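PDB 3HMZ: flavin reductase domain protein, FMN-binding from Shewanella baltica, which binds FMN and probably acts as an oxidoreductase that uses NAD or NADP. Local coordinates for residues A[25-33]-A[178-186]; A[42-50]-A[61-70]. All coordinates share one frame; numbering follows the deposited sequence.

Interaction 1: A[25-33]-A[178-186]. With FMN (flavin mononucleotide), chain B.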
loop_
_atom_site.group_PDB
_atom_site.type_symbol
_atom_site.label_atom_id
_atom_site.label_comp_id
_atom_site.label_asym_id
_atom_site.label_seq_id
_atom_site.Cartn_x
_atom_site.Cartn_y
_atom_site.Cartn_z
ATOM N N LEU A 25 -9.912 -4.158 3.765
ATOM C CA LEU A 25 -9.314 -3.671 4.989
ATOM C C LEU A 25 -7.946 -3.012 4.716
ATOM O O LEU A 25 -7.467 -2.218 5.531
ATOM C CB LEU A 25 -9.165 -4.811 6.012
ATOM C CG LEU A 25 -10.502 -5.427 6.450
ATOM C CD1 LEU A 25 -10.292 -6.712 7.286
ATOM C CD2 LEU A 25 -11.393 -4.424 7.209
ATOM N N LEU A 26 -7.277 -3.406 3.620
ATOM C CA LEU A 26 -5.960 -2.898 3.290
ATOM C C LEU A 26 -5.921 -2.086 2.003
ATOM O O LEU A 26 -4.851 -1.657 1.597
ATOM C CB LEU A 26 -4.969 -4.060 3.159
ATOM C CG LEU A 26 -4.805 -4.944 4.382
ATOM C CD1 LEU A 26 -3.825 -6.069 4.113
ATOM C CD2 LEU A 26 -4.391 -4.129 5.628
ATOM N N ASN A 27 -7.063 -1.937 1.324
ATOM C CA ASN A 27 -7.057 -1.394 -0.041
ATOM C C ASN A 27 -6.559 0.041 -0.155
ATOM O O ASN A 27 -5.915 0.392 -1.146
ATOM C CB ASN A 27 -8.423 -1.572 -0.692
ATOM C CG ASN A 27 -8.354 -2.230 -2.040
ATOM O OD1 ASN A 27 -7.467 -3.016 -2.304
ATOM N ND2 ASN A 27 -9.344 -1.968 -2.867
ATOM N N HIS A 28 -6.817 0.821 0.898
ATOM C CA HIS A 28 -6.389 2.200 0.979
ATOM C C HIS A 28 -4.904 2.369 1.389
ATOM O O HIS A 28 -4.426 3.492 1.550
ATOM C CB HIS A 28 -7.311 2.998 1.885
ATOM C CG HIS A 28 -7.326 2.532 3.297
ATOM N ND1 HIS A 28 -7.668 1.243 3.660
ATOM C CD2 HIS A 28 -7.129 3.214 4.442
ATOM C CE1 HIS A 28 -7.614 1.142 4.978
ATOM N NE2 HIS A 28 -7.279 2.325 5.478
ATOM N N GLY A 29 -4.180 1.245 1.538
ATOM C CA GLY A 29 -2.762 1.232 1.798
ATOM C C GLY A 29 -2.290 1.723 3.172
ATOM O O GLY A 29 -1.249 2.375 3.275
ATOM N N PRO A 30 -2.991 1.337 4.242
ATOM C CA PRO A 30 -2.522 1.769 5.552
ATOM C C PRO A 30 -1.208 1.094 5.959
ATOM O O PRO A 30 -0.914 -0.020 5.538
ATOM C CB PRO A 30 -3.628 1.260 6.490
ATOM C CG PRO A 30 -4.147 -0.006 5.805
ATOM C CD PRO A 30 -4.113 0.386 4.355
ATOM N N THR A 31 -0.485 1.767 6.835
ATOM C CA THR A 31 0.620 1.169 7.555
ATOM C C THR A 31 -0.042 0.237 8.582
ATOM O O THR A 31 -1.083 0.566 9.150
ATOM C CB THR A 31 1.475 2.254 8.190
ATOM O OG1 THR A 31 2.110 2.973 7.122
ATOM C CG2 THR A 31 2.492 1.678 9.107
ATOM N N VAL A 32 0.540 -0.951 8.752
ATOM C CA VAL A 32 -0.009 -1.967 9.614
ATOM C C VAL A 32 0.911 -2.337 10.745
ATOM O O VAL A 32 2.072 -1.904 10.779
ATOM C CB VAL A 32 -0.361 -3.248 8.808
ATOM C CG1 VAL A 32 -1.283 -2.904 7.625
ATOM C CG2 VAL A 32 0.896 -3.946 8.263
ATOM N N LEU A 33 0.364 -3.097 11.687
ATOM C CA LEU A 33 1.190 -3.784 12.697
ATOM C C LEU A 33 1.198 -5.265 12.320
ATOM O O LEU A 33 0.170 -5.842 11.991
ATOM C CB LEU A 33 0.675 -3.596 14.123
ATOM C CG LEU A 33 0.356 -2.171 14.523
ATOM C CD1 LEU A 33 -0.220 -2.198 15.944
ATOM C CD2 LEU A 33 1.528 -1.224 14.386
ATOM N N LYS A 178 -9.959 7.059 15.097
ATOM C CA LYS A 178 -9.945 5.704 14.530
ATOM C C LYS A 178 -9.434 5.680 13.094
ATOM O O LYS A 178 -9.305 4.621 12.496
ATOM C CB LYS A 178 -11.307 5.034 14.636
ATOM C CG LYS A 178 -11.717 4.783 16.092
ATOM C CD LYS A 178 -12.900 3.822 16.195
ATOM C CE LYS A 178 -13.210 3.534 17.606
ATOM N NZ LYS A 178 -14.330 2.533 17.787
ATOM N N ARG A 179 -9.102 6.841 12.533
ATOM C CA ARG A 179 -8.543 6.867 11.180
ATOM C C ARG A 179 -7.236 6.059 11.105
ATOM O O ARG A 179 -6.478 5.935 12.087
ATOM C CB ARG A 179 -8.346 8.308 10.707
ATOM C CG ARG A 179 -9.652 8.951 10.313
ATOM C CD ARG A 179 -9.639 10.450 10.125
ATOM N NE ARG A 179 -10.994 10.870 9.764
ATOM C CZ ARG A 179 -11.500 10.782 8.534
ATOM N NH1 ARG A 179 -10.770 10.340 7.551
ATOM N NH2 ARG A 179 -12.751 11.152 8.283
ATOM N N SER A 180 -6.979 5.467 9.927
ATOM C CA SER A 180 -5.746 4.735 9.707
ATOM C C SER A 180 -4.572 5.693 9.500
ATOM O O SER A 180 -4.758 6.876 9.188
ATOM C CB SER A 180 -5.888 3.776 8.524
ATOM O OG SER A 180 -6.369 4.435 7.345
ATOM N N LEU A 181 -3.381 5.153 9.727
ATOM C CA LEU A 181 -2.127 5.836 9.597
ATOM C C LEU A 181 -1.377 5.348 8.377
ATOM O O LEU A 181 -1.360 4.165 8.088
ATOM C CB LEU A 181 -1.262 5.584 10.823
ATOM C CG LEU A 181 -1.687 6.228 12.138
ATOM C CD1 LEU A 181 -0.885 5.607 13.336
ATOM C CD2 LEU A 181 -1.490 7.747 12.068
ATOM N N HIS A 182 -0.730 6.310 7.704
ATOM C CA HIS A 182 -0.042 6.103 6.420
ATOM C C HIS A 182 1.324 6.752 6.535
ATOM O O HIS A 182 1.453 7.960 6.494
ATOM C CB HIS A 182 -0.906 6.662 5.282
ATOM C CG HIS A 182 -2.278 6.056 5.218
ATOM N ND1 HIS A 182 -2.641 5.147 4.248
ATOM C CD2 HIS A 182 -3.337 6.143 6.061
ATOM C CE1 HIS A 182 -3.881 4.739 4.482
ATOM N NE2 HIS A 182 -4.308 5.301 5.598
ATOM N N TYR A 183 2.326 5.932 6.785
ATOM C CA TYR A 183 3.666 6.431 7.096
ATOM C C TYR A 183 4.406 7.024 5.939
ATOM O O TYR A 183 4.294 6.532 4.829
ATOM C CB TYR A 183 4.502 5.273 7.617
ATOM C CG TYR A 183 5.858 5.607 8.153
ATOM C CD1 TYR A 183 5.994 6.522 9.169
ATOM C CD2 TYR A 183 6.987 4.879 7.751
ATOM C CE1 TYR A 183 7.246 6.800 9.735
ATOM C CE2 TYR A 183 8.242 5.141 8.330
ATOM C CZ TYR A 183 8.352 6.082 9.327
ATOM O OH TYR A 183 9.595 6.297 9.907
ATOM N N ILE A 184 5.188 8.069 6.210
ATOM C CA ILE A 184 6.172 8.549 5.215
ATOM C C ILE A 184 7.594 8.286 5.696
ATOM O O ILE A 184 8.314 7.446 5.106
ATOM C CB ILE A 184 5.979 10.024 4.832
ATOM C CG1 ILE A 184 4.597 10.234 4.220
ATOM C CG2 ILE A 184 7.084 10.445 3.869
ATOM C CD1 ILE A 184 4.320 9.372 2.954
ATOM N N ALA A 185 8.012 8.994 6.743
ATOM C CA ALA A 185 9.391 8.911 7.209
ATOM C C ALA A 185 9.536 9.560 8.566
ATOM O O ALA A 185 8.728 10.392 8.973
ATOM C CB ALA A 185 10.344 9.602 6.167
ATOM N N GLY A 186 10.609 9.200 9.255
ATOM C CA GLY A 186 10.859 9.739 10.574
ATOM C C GLY A 186 9.711 9.377 11.490
ATOM O O GLY A 186 9.350 8.220 11.604
HETATM N N1 FMN B . 10.314 -3.053 8.717
HETATM C C2 FMN B . 10.101 -3.979 7.725
HETATM O O2 FMN B . 10.805 -4.988 7.687
HETATM N N3 FMN B . 9.081 -3.768 6.815
HETATM C C4 FMN B . 8.292 -2.659 6.826
HETATM O O4 FMN B . 7.404 -2.537 5.941
HETATM C C4A FMN B . 8.536 -1.711 7.833
HETATM N N5 FMN B . 7.767 -0.566 7.929
HETATM C C5A FMN B . 7.847 0.288 9.019
HETATM C C6 FMN B . 6.934 1.341 9.188
HETATM C C7 FMN B . 7.026 2.211 10.268
HETATM C C7M FMN B . 6.034 3.318 10.444
HETATM C C8 FMN B . 8.053 2.030 11.199
HETATM C C8M FMN B . 8.202 2.957 12.389
HETATM C C9 FMN B . 8.940 0.978 11.024
HETATM C C9A FMN B . 8.879 0.090 9.961
HETATM N N10 FMN B . 9.753 -0.979 9.783
HETATM C C10 FMN B . 9.544 -1.909 8.778
HETATM C "C1'" FMN B . 10.803 -1.320 10.806
HETATM C "C2'" FMN B . 10.394 -2.379 11.839
HETATM O "O2'" FMN B . 9.067 -2.157 12.345
HETATM C "C3'" FMN B . 11.433 -2.300 12.951
HETATM O "O3'" FMN B . 12.696 -2.707 12.429
HETATM C "C4'" FMN B . 11.032 -3.045 14.240
HETATM O "O4'" FMN B . 11.831 -2.509 15.290
HETATM C "C5'" FMN B . 11.212 -4.548 14.177
HETATM O "O5'" FMN B . 10.870 -5.072 15.461
HETATM P P FMN B . 11.264 -6.574 15.848
HETATM O O1P FMN B . 10.915 -6.644 17.324
HETATM O O2P FMN B . 10.505 -7.546 14.990
HETATM O O3P FMN B . 12.741 -6.744 15.605
HETATM O O HOH W 1 -3.232 2.315 9.928
#

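Interaction 2: A[42-50]-A[61-70]. With FMN (flavin mononucleotide), chain B; EDO (1,2-ethanediol), chain J; EDO (1,2-ethanediol), chain I.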
loop_
_atom_site.group_PDB
_atom_site.type_symbol
_atom_site.label_atom_id
_atom_site.label_comp_id
_atom_site.label_asym_id
_atom_site.label_seq_id
_atom_site.Cartn_x
_atom_site.Cartn_y
_atom_site.Cartn_z
ATOM N N ASP A 42 5.426 -13.568 22.124
ATOM C CA ASP A 42 4.733 -12.698 21.163
ATOM C C ASP A 42 5.589 -11.509 20.781
ATOM O O ASP A 42 6.426 -11.028 21.546
ATOM C CB ASP A 42 3.415 -12.201 21.789
ATOM C CG ASP A 42 2.400 -13.304 21.972
ATOM O OD1 ASP A 42 2.278 -14.149 21.084
ATOM O OD2 ASP A 42 1.660 -13.310 22.974
ATOM N N ASN A 43 5.339 -11.003 19.580
ATOM C CA ASN A 43 5.982 -9.808 19.137
ATOM C C ASN A 43 5.081 -9.036 18.181
ATOM O O ASN A 43 4.162 -9.595 17.596
ATOM C CB ASN A 43 7.319 -10.062 18.450
ATOM C CG ASN A 43 8.224 -8.856 18.469
ATOM O OD1 ASN A 43 8.051 -7.933 19.270
ATOM N ND2 ASN A 43 9.220 -8.863 17.581
ATOM N N VAL A 44 5.350 -7.745 18.106
ATOM C CA VAL A 44 4.650 -6.826 17.216
ATOM C C VAL A 44 5.713 -5.861 16.635
ATOM O O VAL A 44 6.550 -5.353 17.362
ATOM C CB VAL A 44 3.560 -6.005 17.970
ATOM C CG1 VAL A 44 2.814 -5.025 16.993
ATOM C CG2 VAL A 44 2.597 -6.911 18.776
HETATM N N MSE A 45 5.618 -5.588 15.335
HETATM C CA MSE A 45 6.391 -4.541 14.670
HETATM C C MSE A 45 5.479 -3.750 13.729
HETATM O O MSE A 45 4.349 -4.161 13.473
HETATM C CB MSE A 45 7.561 -5.121 13.865
HETATM C CG MSE A 45 7.155 -6.054 12.722
HETATM SE SE MSE A 45 8.616 -6.559 11.596
HETATM C CE MSE A 45 8.229 -5.528 10.020
ATOM N N ALA A 46 5.991 -2.622 13.242
ATOM C CA ALA A 46 5.283 -1.801 12.256
ATOM C C ALA A 46 5.747 -2.204 10.853
ATOM O O ALA A 46 6.938 -2.508 10.633
ATOM C CB ALA A 46 5.517 -0.325 12.474
ATOM N N ALA A 47 4.808 -2.238 9.911
ATOM C CA ALA A 47 5.117 -2.457 8.497
ATOM C C ALA A 47 4.304 -1.531 7.602
ATOM O O ALA A 47 3.068 -1.612 7.579
ATOM C CB ALA A 47 4.914 -3.921 8.053
ATOM N N ALA A 48 4.990 -0.625 6.896
ATOM C CA ALA A 48 4.336 0.127 5.832
ATOM C C ALA A 48 4.176 -0.714 4.564
ATOM O O ALA A 48 3.248 -0.485 3.779
ATOM C CB ALA A 48 5.117 1.385 5.494
ATOM N N TRP A 49 5.080 -1.689 4.352
ATOM C CA TRP A 49 5.135 -2.415 3.069
ATOM C C TRP A 49 4.347 -3.706 3.084
ATOM O O TRP A 49 4.874 -4.781 2.883
ATOM C CB TRP A 49 6.578 -2.588 2.621
ATOM C CG TRP A 49 7.309 -1.308 2.421
ATOM C CD1 TRP A 49 6.795 -0.041 2.424
ATOM C CD2 TRP A 49 8.693 -1.164 2.120
ATOM N NE1 TRP A 49 7.794 0.906 2.199
ATOM C CE2 TRP A 49 8.964 0.234 1.994
ATOM C CE3 TRP A 49 9.750 -2.078 1.943
ATOM C CZ2 TRP A 49 10.231 0.710 1.726
ATOM C CZ3 TRP A 49 11.005 -1.587 1.682
ATOM C CH2 TRP A 49 11.237 -0.212 1.572
ATOM N N CYS A 50 3.053 -3.565 3.324
ATOM C CA CYS A 50 2.088 -4.646 3.362
ATOM C C CYS A 50 1.007 -4.294 2.350
ATOM O O CYS A 50 0.512 -3.196 2.372
ATOM C CB CYS A 50 1.488 -4.785 4.755
ATOM S SG CYS A 50 0.249 -6.116 4.828
ATOM N N THR A 61 0.861 -9.536 0.695
ATOM C CA THR A 61 2.295 -9.528 0.752
ATOM C C THR A 61 2.731 -8.662 1.920
ATOM O O THR A 61 2.049 -7.684 2.263
ATOM C CB THR A 61 2.976 -8.995 -0.540
ATOM O OG1 THR A 61 2.478 -7.678 -0.835
ATOM C CG2 THR A 61 2.737 -9.966 -1.724
ATOM N N VAL A 62 3.902 -8.963 2.484
ATOM C CA VAL A 62 4.561 -8.071 3.449
ATOM C C VAL A 62 6.079 -8.226 3.291
ATOM O O VAL A 62 6.571 -9.329 3.021
ATOM C CB VAL A 62 4.068 -8.270 4.890
ATOM C CG1 VAL A 62 4.387 -9.708 5.453
ATOM C CG2 VAL A 62 4.577 -7.143 5.763
ATOM N N VAL A 63 6.779 -7.118 3.378
ATOM C CA VAL A 63 8.230 -7.075 3.298
ATOM C C VAL A 63 8.755 -7.039 4.720
ATOM O O VAL A 63 8.407 -6.144 5.501
ATOM C CB VAL A 63 8.718 -5.881 2.485
ATOM C CG1 VAL A 63 10.219 -5.965 2.334
ATOM C CG2 VAL A 63 8.020 -5.844 1.111
ATOM N N LEU A 64 9.589 -8.021 5.073
ATOM C CA LEU A 64 10.130 -8.150 6.435
ATOM C C LEU A 64 11.644 -8.190 6.374
ATOM O O LEU A 64 12.228 -9.137 5.856
ATOM C CB LEU A 64 9.598 -9.400 7.099
ATOM C CG LEU A 64 8.075 -9.569 7.163
ATOM C CD1 LEU A 64 7.707 -11.003 7.630
ATOM C CD2 LEU A 64 7.441 -8.500 8.018
ATOM N N ASP A 65 12.286 -7.188 6.944
ATOM C CA ASP A 65 13.744 -7.112 6.919
ATOM C C ASP A 65 14.351 -8.288 7.703
ATOM O O ASP A 65 13.809 -8.729 8.713
ATOM C CB ASP A 65 14.203 -5.790 7.478
ATOM C CG ASP A 65 15.657 -5.536 7.215
ATOM O OD1 ASP A 65 16.484 -5.963 8.050
ATOM O OD2 ASP A 65 15.971 -4.904 6.172
ATOM N N LYS A 66 15.478 -8.786 7.198
ATOM C CA LYS A 66 16.209 -9.870 7.851
ATOM C C LYS A 66 16.616 -9.594 9.312
ATOM O O LYS A 66 16.868 -10.552 10.033
ATOM C CB LYS A 66 17.467 -10.226 7.033
ATOM C CG LYS A 66 17.118 -10.883 5.722
ATOM C CD LYS A 66 18.377 -11.359 4.979
ATOM C CE LYS A 66 18.052 -12.050 3.673
ATOM N NZ LYS A 66 17.573 -11.151 2.607
HETATM N N MSE A 67 16.738 -8.324 9.702
HETATM C CA MSE A 67 17.126 -7.903 11.061
HETATM C C MSE A 67 15.974 -8.051 12.063
HETATM O O MSE A 67 16.193 -7.955 13.274
HETATM C CB MSE A 67 17.619 -6.426 11.098
HETATM C CG MSE A 67 16.500 -5.288 11.157
HETATM SE SE MSE A 67 17.003 -3.371 11.272
HETATM C CE MSE A 67 17.896 -3.056 9.569
ATOM N N THR A 68 14.746 -8.248 11.575
ATOM C CA THR A 68 13.615 -8.242 12.511
ATOM C C THR A 68 13.352 -9.541 13.243
ATOM O O THR A 68 13.417 -10.625 12.657
ATOM C CB THR A 68 12.303 -7.774 11.848
ATOM O OG1 THR A 68 11.811 -8.743 10.922
ATOM C CG2 THR A 68 12.439 -6.429 11.192
ATOM N N LYS A 69 13.064 -9.423 14.537
ATOM C CA LYS A 69 12.697 -10.585 15.341
ATOM C C LYS A 69 11.368 -11.143 14.860
ATOM O O LYS A 69 11.186 -12.340 14.779
ATOM C CB LYS A 69 12.661 -10.257 16.839
ATOM C CG LYS A 69 12.365 -11.461 17.751
ATOM C CD LYS A 69 13.393 -12.597 17.649
ATOM C CE LYS A 69 14.724 -12.218 18.141
ATOM N NZ LYS A 69 15.564 -13.519 18.255
ATOM N N THR A 70 10.457 -10.262 14.447
ATOM C CA THR A 70 9.159 -10.731 13.941
ATOM C C THR A 70 9.304 -11.665 12.732
ATOM O O THR A 70 8.614 -12.672 12.647
ATOM C CB THR A 70 8.209 -9.543 13.636
ATOM O OG1 THR A 70 8.121 -8.716 14.785
ATOM C CG2 THR A 70 6.828 -10.059 13.306
HETATM N N1 FMN B . 10.314 -3.053 8.717
HETATM C C2 FMN B . 10.101 -3.979 7.725
HETATM O O2 FMN B . 10.805 -4.988 7.687
HETATM N N3 FMN B . 9.081 -3.768 6.815
HETATM C C4 FMN B . 8.292 -2.659 6.826
HETATM O O4 FMN B . 7.404 -2.537 5.941
HETATM C C4A FMN B . 8.536 -1.711 7.833
HETATM N N5 FMN B . 7.767 -0.566 7.929
HETATM C C5A FMN B . 7.847 0.288 9.019
HETATM C C6 FMN B . 6.934 1.341 9.188
HETATM C C7 FMN B . 7.026 2.211 10.268
HETATM C C7M FMN B . 6.034 3.318 10.444
HETATM C C8 FMN B . 8.053 2.030 11.199
HETATM C C8M FMN B . 8.202 2.957 12.389
HETATM C C9 FMN B . 8.940 0.978 11.024
HETATM C C9A FMN B . 8.879 0.090 9.961
HETATM N N10 FMN B . 9.753 -0.979 9.783
HETATM C C10 FMN B . 9.544 -1.909 8.778
HETATM C "C1'" FMN B . 10.803 -1.320 10.806
HETATM C "C2'" FMN B . 10.394 -2.379 11.839
HETATM O "O2'" FMN B . 9.067 -2.157 12.345
HETATM C "C3'" FMN B . 11.433 -2.300 12.951
HETATM O "O3'" FMN B . 12.696 -2.707 12.429
HETATM C "C4'" FMN B . 11.032 -3.045 14.240
HETATM O "O4'" FMN B . 11.831 -2.509 15.290
HETATM C "C5'" FMN B . 11.212 -4.548 14.177
HETATM O "O5'" FMN B . 10.870 -5.072 15.461
HETATM P P FMN B . 11.264 -6.574 15.848
HETATM O O1P FMN B . 10.915 -6.644 17.324
HETATM O O2P FMN B . 10.505 -7.546 14.990
HETATM O O3P FMN B . 12.741 -6.744 15.605
HETATM C C1 EDO J . 17.913 -11.650 13.764
HETATM O O1 EDO J . 18.633 -10.405 13.762
HETATM C C2 EDO J . 16.535 -11.462 14.399
HETATM O O2 EDO J . 16.616 -10.723 15.646
HETATM C C1 EDO I . 13.134 -4.014 3.984
HETATM O O1 EDO I . 13.995 -3.448 4.979
HETATM C C2 EDO I . 13.717 -5.334 3.498
HETATM O O2 EDO I . 14.580 -5.191 2.362
HETATM O O HOH W 2 4.426 -6.027 0.163
#

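Interaction 1: A[25-33]-A[178-186]
Thr-31 N donates to Leu-181 O at 2.8 Å, where the loop before strand 32-38 runs against strand 181-185. The touching parts, 28-31 and 180-183, run at 61° to each other. Tyr-183 N returns a bond to the Thr-31 side chain, 3.0 Å from OG1 and nearly straight at 166°. A type I turn from Leu-26 to Gly-29 brings His-28 to Ser-180. His-28 NE2 and Ser-180 OG are hydrogen-bonded at 3.0 Å, with the hydroxyl at the ring edge. The same OG pairs with His-182 NE2, and this links the two imidazoles. Pro-30 CA lies over one face of the His-182 ring as a CH-pi contact. His-182 ND1 makes a weak bond to Gly-29 O and also bonds to His-28 O of the second subunit. Strand 181-185 forms a hairpin with 188-197 at the FMN pocket. Tyr-183 CG is anti to the backbone N (chi1 -173°), which turns one ring face to FMN C7M; the methyl sits over the ring centre, 3.2 Å from Tyr-183 CG. Tyr-183 OH donates to Gly-186 O at 2.6 Å. With an alanine here, the flavin methyl would probably lose its aromatic cover, and Gly-186 O this donor.

Interaction 2: A[42-50]-A[61-70]
Met-45 (selenomethionine) sets CG between its backbone N and carbonyl carbon (chi1 62°), against Thr-70 OG1. The chain then bends at chi3 (-107°) and brings CE to Leu-64 CD2 and to FMN C2, 3.3 Å from the latter. SE rests beside Thr-68 CG2. Asn-43 has CG anti to the backbone N (chi1 -158°), and this carries ND2 to the phosphate. ND2 gives FMN O1P a nearly straight hydrogen bond of 2.8 Å. It lies beside Thr-70 OG1, but the angle is poor for a bond, and OG1 donates to FMN O2P instead at 2.7 Å. Lys-69 N and Thr-70 N also bond to phosphate oxygens, so the anion sits at the N-terminal end of helix 69-77. Thr-68 is the N-cap, its OG1 reaching Arg-71 N. Segment 42-50 and residues 61-63 belong to the hairpin 41-55/58-63 of the FMN-binding split barrel; the rest of 61-70 leads into the helix. Cys-50 and Val-62 form an antiparallel non-hydrogen-bonded pair, and Val-63 N donates to Trp-49 O at 3.1 Å. Backbone groups read the flavin edge. Ala-48 N bonds to FMN N5 at 3.0 Å and Trp-49 N to FMN O4. Val-63 O accepts from FMN N3 at 2.8 Å, and Asp-65 N donates to FMN O2 at 2.8 Å. Val-63 meets the Trp-49 indole at its edge, while Trp-49 NE1 bonds to Asn-27 of the second subunit.

Overall arrangement
Interaction 1 and interaction 2 have centres about 14 Å apart and serve one FMN. The 25-33/178-186 contact meets the flavin at its dimethylbenzene methyl C7M. The 42-50/61-70 contact holds the pyrimidine edge, the ribityl chain and the phosphate. They join directly where strand 32-38 pairs with strand 41-55: Val-32 N lies 2.9 Å from Ala-47 O, a probable hydrogen bond. Thr-31 OG1 packs 3.8 Å from Ala-48 CB, next to the Ala-48 N that bonds to the flavin. Along the chain, interaction 2 is nested within the loop closed by interaction 1. Both reach the dimer interface, where Asn-27 ND2 also bonds to Ile-184 O of the second subunit.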